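Local coordinates for ZmpA Glycopeptidase (Clostridium perfringens, PDB 6XSX), which is the M60 peptidase module of a larger metalloprotease, which probably cleaves the peptide backbone of glycosylated proteins such as mucins, at residues Gly461-Asp469 with Thr493-Ala503. Sequence-based numbering, arbitrary orientation. Where two conformers were deposited one is given.
With EDO (1,2-ethanediol), chain E.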
loop_
_atom_site.group_PDB
_atom_site.type_symbol
_atom_site.label_atom_id
_atom_site.label_comp_id
_atom_site.label_asym_id
_atom_site.label_seq_id
_atom_site.Cartn_x
_atom_site.Cartn_y
_atom_site.Cartn_z
ATOM N N GLY A 461 21.954 -15.712 -37.591
ATOM C CA GLY A 461 22.527 -15.035 -38.742
ATOM C C GLY A 461 23.797 -14.258 -38.395
ATOM O O GLY A 461 24.890 -14.681 -38.762
ATOM N N ASN A 462 23.641 -13.121 -37.699
ATOM C CA ASN A 462 24.751 -12.199 -37.483
ATOM C C ASN A 462 24.547 -11.343 -36.229
ATOM O O ASN A 462 24.939 -10.175 -36.198
ATOM C CB ASN A 462 25.044 -11.356 -38.732
ATOM C CG ASN A 462 23.795 -10.882 -39.444
ATOM O OD1 ASN A 462 22.700 -10.915 -38.887
ATOM N ND2 ASN A 462 23.947 -10.440 -40.682
ATOM N N ASP A 463 23.954 -11.935 -35.186
ATOM C CA ASP A 463 23.989 -11.337 -33.860
ATOM C C ASP A 463 25.183 -11.905 -33.095
ATOM O O ASP A 463 25.611 -13.034 -33.347
ATOM C CB ASP A 463 22.711 -11.617 -33.067
ATOM C CG ASP A 463 21.421 -11.131 -33.705
ATOM O OD1 ASP A 463 21.409 -10.012 -34.265
ATOM O OD2 ASP A 463 20.427 -11.881 -33.624
ATOM N N VAL A 464 25.700 -11.109 -32.150
ATOM C CA VAL A 464 26.696 -11.561 -31.191
ATOM C C VAL A 464 25.994 -11.887 -29.872
ATOM O O VAL A 464 25.479 -10.987 -29.207
ATOM C CB VAL A 464 27.786 -10.498 -30.974
ATOM C CG1 VAL A 464 28.787 -10.944 -29.917
ATOM C CG2 VAL A 464 28.487 -10.131 -32.273
ATOM N N SER A 465 25.983 -13.178 -29.512
ATOM C CA SER A 465 25.386 -13.639 -28.270
ATOM C C SER A 465 26.487 -13.850 -27.238
ATOM O O SER A 465 27.310 -14.750 -27.384
ATOM C CB SER A 465 24.577 -14.892 -28.480
ATOM O OG SER A 465 23.958 -15.303 -27.272
ATOM N N ILE A 466 26.493 -12.994 -26.209
ATOM C CA ILE A 466 27.525 -13.002 -25.189
ATOM C C ILE A 466 26.940 -13.610 -23.919
ATOM O O ILE A 466 25.991 -13.061 -23.358
ATOM C CB ILE A 466 28.054 -11.576 -24.940
ATOM C CG1 ILE A 466 28.408 -10.869 -26.253
ATOM C CG2 ILE A 466 29.215 -11.599 -23.949
ATOM C CD1 ILE A 466 28.583 -9.370 -26.148
ATOM N N SER A 467 27.500 -14.755 -23.491
ATOM C CA SER A 467 27.076 -15.373 -22.241
ATOM C C SER A 467 28.104 -15.088 -21.150
ATOM O O SER A 467 29.290 -14.914 -21.441
ATOM C CB SER A 467 26.818 -16.847 -22.397
ATOM O OG SER A 467 28.033 -17.582 -22.383
ATOM N N PHE A 468 27.627 -15.051 -19.898
ATOM C CA PHE A 468 28.436 -14.664 -18.752
ATOM C C PHE A 468 28.482 -15.800 -17.742
ATOM O O PHE A 468 27.457 -16.398 -17.425
ATOM C CB PHE A 468 27.826 -13.436 -18.072
ATOM C CG PHE A 468 27.634 -12.274 -19.011
ATOM C CD1 PHE A 468 28.721 -11.708 -19.669
ATOM C CD2 PHE A 468 26.365 -11.769 -19.269
ATOM C CE1 PHE A 468 28.547 -10.643 -20.542
ATOM C CE2 PHE A 468 26.199 -10.701 -20.141
ATOM C CZ PHE A 468 27.285 -10.139 -20.769
ATOM N N ASP A 469 29.690 -16.081 -17.247
ATOM C CA ASP A 469 29.889 -17.055 -16.186
ATOM C C ASP A 469 30.654 -16.360 -15.060
ATOM O O ASP A 469 31.467 -15.479 -15.327
ATOM C CB ASP A 469 30.580 -18.307 -16.734
ATOM C CG ASP A 469 29.950 -18.836 -18.015
ATOM O OD1 ASP A 469 29.010 -19.656 -17.915
ATOM O OD2 ASP A 469 30.396 -18.417 -19.107
ATOM N N THR A 493 22.492 -5.961 -18.572
ATOM C CA THR A 493 21.473 -6.958 -18.325
ATOM C C THR A 493 21.690 -7.548 -16.941
ATOM O O THR A 493 22.834 -7.712 -16.504
ATOM C CB THR A 493 21.488 -8.055 -19.395
ATOM O OG1 THR A 493 20.423 -8.943 -19.054
ATOM C CG2 THR A 493 22.798 -8.812 -19.452
ATOM N N SER A 494 20.575 -7.862 -16.276
ATOM C CA SER A 494 20.609 -8.550 -14.998
ATOM C C SER A 494 20.626 -10.064 -15.224
ATOM O O SER A 494 20.619 -10.830 -14.265
ATOM C CB SER A 494 19.463 -8.112 -14.111
ATOM O OG SER A 494 18.217 -8.607 -14.584
ATOM N N THR A 495 20.686 -10.494 -16.493
ATOM C CA THR A 495 20.696 -11.915 -16.827
ATOM C C THR A 495 22.122 -12.369 -17.150
ATOM O O THR A 495 23.051 -11.558 -17.148
ATOM C CB THR A 495 19.743 -12.234 -17.991
ATOM O OG1 THR A 495 20.345 -11.746 -19.194
ATOM C CG2 THR A 495 18.356 -11.649 -17.816
ATOM N N ASN A 496 22.268 -13.670 -17.444
ATOM C CA ASN A 496 23.549 -14.280 -17.778
ATOM C C ASN A 496 23.826 -14.207 -19.282
ATOM O O ASN A 496 24.750 -14.853 -19.756
ATOM C CB ASN A 496 23.654 -15.729 -17.274
ATOM C CG ASN A 496 22.627 -16.672 -17.874
ATOM O OD1 ASN A 496 21.966 -16.360 -18.864
ATOM N ND2 ASN A 496 22.471 -17.842 -17.277
ATOM N N ASN A 497 23.047 -13.425 -20.037
ATOM C CA ASN A 497 23.272 -13.391 -21.476
ATOM C C ASN A 497 22.860 -12.045 -22.064
ATOM O O ASN A 497 21.832 -11.488 -21.691
ATOM C CB ASN A 497 22.557 -14.548 -22.187
ATOM C CG ASN A 497 23.005 -14.704 -23.623
ATOM O OD1 ASN A 497 22.420 -14.110 -24.526
ATOM N ND2 ASN A 497 24.068 -15.459 -23.839
ATOM N N PHE A 498 23.665 -11.539 -23.002
ATOM C CA PHE A 498 23.326 -10.328 -23.734
ATOM C C PHE A 498 23.534 -10.542 -25.231
ATOM O O PHE A 498 24.606 -10.980 -25.645
ATOM C CB PHE A 498 24.224 -9.168 -23.302
ATOM C CG PHE A 498 23.966 -7.884 -24.050
ATOM C CD1 PHE A 498 22.872 -7.087 -23.737
ATOM C CD2 PHE A 498 24.810 -7.471 -25.072
ATOM C CE1 PHE A 498 22.626 -5.908 -24.431
ATOM C CE2 PHE A 498 24.568 -6.293 -25.767
ATOM C CZ PHE A 498 23.478 -5.511 -25.442
ATOM N N VAL A 499 22.523 -10.187 -26.040
ATOM C CA VAL A 499 22.650 -10.281 -27.486
ATOM C C VAL A 499 22.875 -8.888 -28.074
ATOM O O VAL A 499 22.032 -7.998 -27.944
ATOM C CB VAL A 499 21.459 -10.996 -28.157
ATOM C CG1 VAL A 499 21.504 -10.822 -29.669
ATOM C CG2 VAL A 499 21.385 -12.475 -27.798
ATOM N N ASP A 500 24.026 -8.726 -28.734
ATOM C CA ASP A 500 24.369 -7.505 -29.444
ATOM C C ASP A 500 23.942 -7.640 -30.906
ATOM O O ASP A 500 24.610 -8.313 -31.693
ATOM C CB ASP A 500 25.858 -7.176 -29.296
ATOM C CG ASP A 500 26.283 -5.900 -30.004
ATOM O OD1 ASP A 500 25.395 -5.085 -30.341
ATOM O OD2 ASP A 500 27.498 -5.724 -30.204
ATOM N N HIS A 501 22.824 -6.980 -31.241
ATOM C CA HIS A 501 22.206 -7.023 -32.555
ATOM C C HIS A 501 22.832 -5.989 -33.490
ATOM O O HIS A 501 22.432 -5.902 -34.647
ATOM C CB HIS A 501 20.710 -6.695 -32.450
ATOM C CG HIS A 501 19.883 -7.662 -31.672
ATOM N ND1 HIS A 501 19.554 -7.452 -30.343
ATOM C CD2 HIS A 501 19.278 -8.811 -32.035
ATOM C CE1 HIS A 501 18.795 -8.442 -29.919
ATOM N NE2 HIS A 501 18.610 -9.287 -30.940
ATOM N N GLY A 502 23.788 -5.195 -32.986
ATOM C CA GLY A 502 24.265 -4.020 -33.704
ATOM C C GLY A 502 25.780 -3.986 -33.900
ATOM O O GLY A 502 26.395 -2.930 -33.756
ATOM N N ALA A 503 26.368 -5.134 -34.265
ATOM C CA ALA A 503 27.801 -5.229 -34.511
ATOM C C ALA A 503 28.076 -5.509 -35.989
ATOM O O ALA A 503 27.520 -6.450 -36.557
ATOM C CB ALA A 503 28.411 -6.280 -33.614
HETATM C C1 EDO E . 23.610 -11.511 -13.765
HETATM O O1 EDO E . 22.870 -11.236 -12.587
HETATM C C2 EDO E . 23.542 -12.923 -14.219
HETATM O O2 EDO E . 23.119 -13.804 -13.213
#
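Phe468 lays its ring against the start of strand 497-500, with CE2 4.0 Å from Phe498 CB and also 4.0 Å from Thr493 CG2, whose methyl meets the ring edge. The two phenylalanine side chains run side by side in the same direction. With CG anti to the backbone N (chi1 178°), Phe498 extends to Ile483 and Ile490, while the Phe468 ring stacks on Tyr481. Ile466 and Val464 continue this packed face, both touching Tyr511. Buried Asp500 is paired: OD2 forms a salt bridge with Arg485 and a hydrogen bond with Tyr511, and OD1 accepts Gly502 N in an Asx turn. Backbone hydrogen bonds join the antiparallel strands from Val464 N to Asp500 O (3.0 Å) and run on to Phe468 N and Asn496 O (2.9 Å), just before strand 497-500.

The face with Ser465, Ser467, Asn497 and Val499 is more open. Ser465 OG bonds weakly to Asn497 OD1 (3.4 Å), and Val499 CG1 lies 3.7 Å from Asp463 CB and over one face of the exposed His501 imidazole. Strand 497-500 borders a three-stranded antiparallel sheet, packed against strands 488-493, 478-485, 511-517 and 526-528 as a small beta sandwich, consistent with a fibronectin type III-like fold.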